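Local coordinates for uncharacterized conserved (Bdellovibrio bacteriovorus, PDB 7O21), which probably trims peptidoglycan as an L,D-carboxypeptidase of the YkuD family and so takes part in shaping the curved predatory cell, at residues W201-Q214 and K235-L249. Sequence-based numbering, arbitrary orientation.
With EDO (1,2-ethanediol), chain M.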
# COMPACT_ATOMS: atom_id res chain seq x y z
N TRP A 201 14.18 9.31 23.14
CA TRP A 201 13.75 7.98 22.74
C TRP A 201 14.93 7.19 22.19
O TRP A 201 15.17 6.05 22.60
CB TRP A 201 12.63 8.12 21.70
CG TRP A 201 12.32 6.86 20.93
CD1 TRP A 201 11.54 5.83 21.34
CD2 TRP A 201 12.73 6.55 19.59
NE1 TRP A 201 11.47 4.86 20.35
CE2 TRP A 201 12.17 5.29 19.26
CE3 TRP A 201 13.51 7.21 18.64
CZ2 TRP A 201 12.39 4.67 18.03
CZ3 TRP A 201 13.72 6.60 17.41
CH2 TRP A 201 13.17 5.34 17.12
N ARG A 202 15.70 7.81 21.28
CA ARG A 202 16.86 7.11 20.71
C ARG A 202 17.83 6.67 21.80
O ARG A 202 18.32 5.53 21.78
CB ARG A 202 17.58 8.00 19.69
CG ARG A 202 18.66 7.25 18.88
CD ARG A 202 19.70 8.18 18.31
NE ARG A 202 20.42 8.90 19.36
CZ ARG A 202 21.42 8.38 20.06
NH1 ARG A 202 21.82 7.13 19.82
NH2 ARG A 202 22.01 9.10 21.00
N GLN A 203 18.14 7.57 22.74
CA GLN A 203 19.08 7.23 23.80
C GLN A 203 18.54 6.11 24.68
O GLN A 203 19.30 5.21 25.07
CB GLN A 203 19.39 8.47 24.65
CG GLN A 203 20.39 9.43 24.02
CD GLN A 203 20.61 10.68 24.88
OE1 GLN A 203 20.14 10.76 26.01
NE2 GLN A 203 21.32 11.66 24.32
N ALA A 204 17.24 6.14 25.00
CA ALA A 204 16.68 5.09 25.85
C ALA A 204 16.75 3.74 25.17
O ALA A 204 17.11 2.72 25.79
CB ALA A 204 15.23 5.42 26.24
N TRP A 205 16.43 3.70 23.88
CA TRP A 205 16.56 2.47 23.11
C TRP A 205 18.01 2.01 23.08
O TRP A 205 18.32 0.85 23.41
CB TRP A 205 16.01 2.72 21.70
CG TRP A 205 15.99 1.53 20.81
CD1 TRP A 205 16.21 0.23 21.17
CD2 TRP A 205 15.72 1.52 19.41
NE1 TRP A 205 16.11 -0.60 20.07
CE2 TRP A 205 15.81 0.17 18.98
CE3 TRP A 205 15.43 2.51 18.47
CZ2 TRP A 205 15.61 -0.20 17.65
CZ3 TRP A 205 15.23 2.14 17.15
CH2 TRP A 205 15.32 0.79 16.75
N GLU A 206 18.93 2.91 22.71
CA GLU A 206 20.34 2.54 22.60
C GLU A 206 20.91 2.05 23.93
O GLU A 206 21.70 1.09 23.97
CB GLU A 206 21.16 3.70 22.05
CG GLU A 206 22.63 3.38 21.86
CD GLU A 206 23.37 4.50 21.16
OE1 GLU A 206 23.74 5.48 21.84
OE2 GLU A 206 23.56 4.42 19.93
N ASN A 207 20.56 2.72 25.03
CA ASN A 207 20.97 2.26 26.36
C ASN A 207 20.26 0.99 26.76
O ASN A 207 20.61 0.40 27.79
CB ASN A 207 20.63 3.34 27.39
CG ASN A 207 21.60 4.48 27.39
OD1 ASN A 207 22.78 4.33 27.03
ND2 ASN A 207 21.13 5.66 27.79
N GLN A 208 19.27 0.55 25.98
CA GLN A 208 18.40 -0.55 26.37
C GLN A 208 17.89 -0.38 27.80
O GLN A 208 17.88 -1.31 28.61
CB GLN A 208 19.06 -1.90 26.10
CG GLN A 208 19.52 -2.00 24.66
CD GLN A 208 19.95 -3.39 24.26
OE1 GLN A 208 19.17 -4.19 23.75
NE2 GLN A 208 21.22 -3.69 24.50
N ASP A 209 17.49 0.85 28.11
CA ASP A 209 16.84 1.20 29.38
C ASP A 209 15.36 0.93 29.16
O ASP A 209 14.61 1.78 28.68
CB ASP A 209 17.12 2.66 29.71
CG ASP A 209 16.60 3.07 31.08
OD1 ASP A 209 15.64 2.46 31.58
OD2 ASP A 209 17.16 4.05 31.62
N ILE A 210 14.93 -0.29 29.47
CA ILE A 210 13.57 -0.70 29.10
C ILE A 210 12.53 0.12 29.85
O ILE A 210 11.50 0.50 29.28
CB ILE A 210 13.36 -2.21 29.27
CG1 ILE A 210 14.44 -2.99 28.52
CG2 ILE A 210 11.97 -2.60 28.75
CD1 ILE A 210 14.56 -2.61 27.06
N GLU A 211 12.78 0.41 31.13
CA GLU A 211 11.84 1.25 31.87
C GLU A 211 11.64 2.60 31.19
O GLU A 211 10.51 3.05 31.01
CB GLU A 211 12.30 1.44 33.32
CG GLU A 211 11.36 2.35 34.10
CD GLU A 211 11.79 2.55 35.54
OE1 GLU A 211 11.42 1.73 36.39
OE2 GLU A 211 12.48 3.56 35.81
N LYS A 212 12.74 3.25 30.81
CA LYS A 212 12.62 4.54 30.13
C LYS A 212 12.01 4.38 28.74
O LYS A 212 11.09 5.11 28.37
CB LYS A 212 13.99 5.22 30.06
CG LYS A 212 13.95 6.62 29.46
CD LYS A 212 13.10 7.56 30.28
CE LYS A 212 13.09 8.98 29.69
NZ LYS A 212 14.44 9.61 29.66
N TYR A 213 12.51 3.41 27.98
CA TYR A 213 12.02 3.21 26.61
C TYR A 213 10.51 2.99 26.58
O TYR A 213 9.81 3.54 25.72
CB TYR A 213 12.77 2.02 26.02
CG TYR A 213 12.36 1.56 24.64
CD1 TYR A 213 12.85 2.17 23.50
CD2 TYR A 213 11.54 0.45 24.49
CE1 TYR A 213 12.51 1.70 22.24
CE2 TYR A 213 11.19 -0.02 23.25
CZ TYR A 213 11.68 0.61 22.13
OH TYR A 213 11.34 0.13 20.89
N GLN A 214 9.99 2.19 27.53
CA GLN A 214 8.56 1.89 27.55
C GLN A 214 7.71 3.15 27.68
O GLN A 214 6.58 3.18 27.16
CB GLN A 214 8.23 0.95 28.71
CG GLN A 214 8.56 -0.50 28.47
CD GLN A 214 8.14 -1.38 29.64
OE1 GLN A 214 7.88 -0.89 30.73
NE2 GLN A 214 8.05 -2.68 29.40
N LYS A 235 12.05 -6.71 22.71
CA LYS A 235 13.14 -5.82 23.07
C LYS A 235 13.89 -6.32 24.29
O LYS A 235 15.12 -6.23 24.35
CB LYS A 235 12.61 -4.41 23.31
CG LYS A 235 12.07 -3.77 22.04
CD LYS A 235 13.21 -3.46 21.08
CE LYS A 235 12.75 -2.57 19.94
NZ LYS A 235 12.32 -3.35 18.76
N LYS A 236 13.17 -6.87 25.27
CA LYS A 236 13.83 -7.41 26.45
C LYS A 236 14.64 -8.65 26.10
O LYS A 236 15.75 -8.84 26.63
CB LYS A 236 12.80 -7.72 27.53
CG LYS A 236 12.12 -6.51 28.15
CD LYS A 236 10.95 -6.94 29.03
CE LYS A 236 10.40 -5.78 29.85
NZ LYS A 236 9.10 -6.15 30.49
N ASN A 237 14.11 -9.50 25.22
CA ASN A 237 14.86 -10.69 24.82
C ASN A 237 16.13 -10.33 24.07
O ASN A 237 17.19 -10.94 24.29
CB ASN A 237 13.98 -11.61 23.96
CG ASN A 237 14.68 -12.92 23.63
OD1 ASN A 237 15.26 -13.56 24.50
ND2 ASN A 237 14.63 -13.32 22.36
N LEU A 238 16.06 -9.34 23.17
CA LEU A 238 17.26 -8.90 22.47
C LEU A 238 18.29 -8.37 23.46
O LEU A 238 19.48 -8.68 23.36
CB LEU A 238 16.91 -7.82 21.45
CG LEU A 238 16.09 -8.27 20.24
CD1 LEU A 238 15.62 -7.06 19.45
CD2 LEU A 238 16.96 -9.18 19.39
N LYS A 239 17.84 -7.56 24.42
CA LYS A 239 18.73 -7.04 25.44
C LYS A 239 19.45 -8.16 26.18
O LYS A 239 20.64 -8.04 26.50
CB LYS A 239 17.96 -6.16 26.42
CG LYS A 239 18.79 -5.67 27.60
CD LYS A 239 17.97 -4.84 28.56
CE LYS A 239 18.86 -4.27 29.66
NZ LYS A 239 18.09 -3.45 30.64
N SER A 240 18.74 -9.24 26.49
CA SER A 240 19.37 -10.33 27.22
C SER A 240 20.50 -10.96 26.43
O SER A 240 21.47 -11.47 27.02
CB SER A 240 18.33 -11.39 27.60
OG SER A 240 17.98 -12.18 26.48
N LYS A 241 20.42 -10.94 25.10
CA LYS A 241 21.38 -11.61 24.24
C LYS A 241 22.49 -10.70 23.74
O LYS A 241 23.62 -11.18 23.53
CB LYS A 241 20.68 -12.25 23.04
CG LYS A 241 19.61 -13.26 23.42
CD LYS A 241 19.25 -14.17 22.25
CE LYS A 241 18.30 -13.49 21.28
NZ LYS A 241 18.42 -14.07 19.91
N TYR A 242 22.21 -9.42 23.53
CA TYR A 242 23.16 -8.49 22.93
C TYR A 242 23.24 -7.29 23.86
O TYR A 242 22.36 -6.42 23.84
CB TYR A 242 22.70 -8.08 21.53
CG TYR A 242 22.53 -9.27 20.62
CD1 TYR A 242 23.54 -10.21 20.50
CD2 TYR A 242 21.35 -9.47 19.92
CE1 TYR A 242 23.39 -11.32 19.68
CE2 TYR A 242 21.19 -10.57 19.10
CZ TYR A 242 22.21 -11.49 18.98
OH TYR A 242 22.06 -12.59 18.17
N GLU A 243 24.32 -7.24 24.65
CA GLU A 243 24.41 -6.28 25.74
C GLU A 243 24.50 -4.84 25.23
O GLU A 243 23.89 -3.94 25.81
CB GLU A 243 25.61 -6.60 26.62
CG GLU A 243 25.65 -5.82 27.93
CD GLU A 243 26.75 -6.29 28.86
OE1 GLU A 243 26.43 -6.91 29.90
OE2 GLU A 243 27.94 -6.04 28.57
N TYR A 244 25.27 -4.61 24.17
CA TYR A 244 25.50 -3.26 23.68
C TYR A 244 25.03 -3.14 22.24
O TYR A 244 25.40 -3.96 21.39
CB TYR A 244 26.98 -2.87 23.78
CG TYR A 244 27.49 -2.81 25.20
CD1 TYR A 244 27.14 -1.76 26.04
CD2 TYR A 244 28.32 -3.80 25.71
CE1 TYR A 244 27.60 -1.69 27.35
CE2 TYR A 244 28.79 -3.74 27.01
CZ TYR A 244 28.42 -2.69 27.82
OH TYR A 244 28.89 -2.64 29.12
N ILE A 245 24.22 -2.12 21.98
CA ILE A 245 23.77 -1.81 20.63
C ILE A 245 24.03 -0.34 20.34
O ILE A 245 24.29 0.47 21.23
CB ILE A 245 22.28 -2.16 20.41
CG1 ILE A 245 21.38 -1.30 21.30
CG2 ILE A 245 22.03 -3.65 20.63
CD1 ILE A 245 19.89 -1.37 20.93
N LYS A 246 23.98 -0.01 19.05
CA LYS A 246 24.14 1.35 18.56
C LYS A 246 22.94 1.67 17.68
O LYS A 246 22.60 0.88 16.79
CB LYS A 246 25.41 1.47 17.71
CG LYS A 246 26.72 1.47 18.51
CD LYS A 246 27.85 0.91 17.65
CE LYS A 246 28.94 1.93 17.38
NZ LYS A 246 28.66 2.72 16.14
N VAL A 247 22.31 2.82 17.92
CA VAL A 247 21.20 3.28 17.09
C VAL A 247 21.53 4.69 16.62
O VAL A 247 21.70 5.60 17.44
CB VAL A 247 19.86 3.28 17.85
CG1 VAL A 247 18.73 3.72 16.91
CG2 VAL A 247 19.58 1.91 18.46
N HIS A 248 21.64 4.87 15.31
CA HIS A 248 21.93 6.17 14.73
C HIS A 248 20.81 6.56 13.77
O HIS A 248 20.33 5.72 12.99
CB HIS A 248 23.28 6.15 14.01
CG HIS A 248 24.44 5.97 14.94
ND1 HIS A 248 25.47 5.09 14.69
CD2 HIS A 248 24.73 6.57 16.12
CE1 HIS A 248 26.34 5.15 15.68
NE2 HIS A 248 25.92 6.04 16.56
N LEU A 249 20.39 7.82 13.84
CA LEU A 249 19.29 8.33 13.04
C LEU A 249 19.78 9.51 12.22
O LEU A 249 20.40 10.43 12.77
CB LEU A 249 18.16 8.82 13.94
CG LEU A 249 17.69 7.89 15.06
CD1 LEU A 249 16.60 8.55 15.90
CD2 LEU A 249 17.20 6.61 14.45
C1 EDO M . 15.11 -5.12 16.12
O1 EDO M . 13.84 -4.51 15.87
C2 EDO M . 15.95 -4.16 16.94
O2 EDO M . 15.19 -3.81 18.11
O HOH W 1 23.07 -1.10 24.53
O HOH W 2 16.59 -4.04 22.99
O HOH W 3 20.11 -6.07 21.90
O HOH W 4 6.41 -4.49 29.78
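Gln208 NE2 donates to Tyr242 O at 3.0 Å, nearly straight (177°) and in the planes of both amide and carbonyl, and also to a water that joins Glu206 O to Ile245 N. A second water donates to Gln208 OE1 and to Lys235 O, so both ends of the amide are engaged and its rotation is fixed. Gln208 has positive phi in a Schellman motif ending helix 184-206, and its carbonyl O takes Lys239 NZ at 3.0 Å; the extended lysine chain runs antiparallel alongside the glutamine side chain. At the strand, Glu206 OE2 accepts from Val247 N (2.9 Å) through its anti lone pair, while Arg202 NH1 donates to Val247 O (2.8 Å), which lies 21° out of the guanidinium plane. A salt bridge between Arg202 and Glu206 ties the two together, and Glu199 holds the arginine's NH2. Trp205 CG lies anti to the backbone N (chi1 -176°), which lays the indole against Val247; there Val247 CG2 makes a CH-pi contact over the indole face, 4.2 Å from the six-membered ring centroid, and Ile245 CD1 touches Trp205 CD1 (4.0 Å). Leu249 CD1 meets the edge of Trp201. Beyond the turn, Ile210 CG2 packs on Lys236 CE (3.7 Å). Helices thus laid against a curved antiparallel sheet are the hallmark of the NTF2-like fold, here the C-terminal domain.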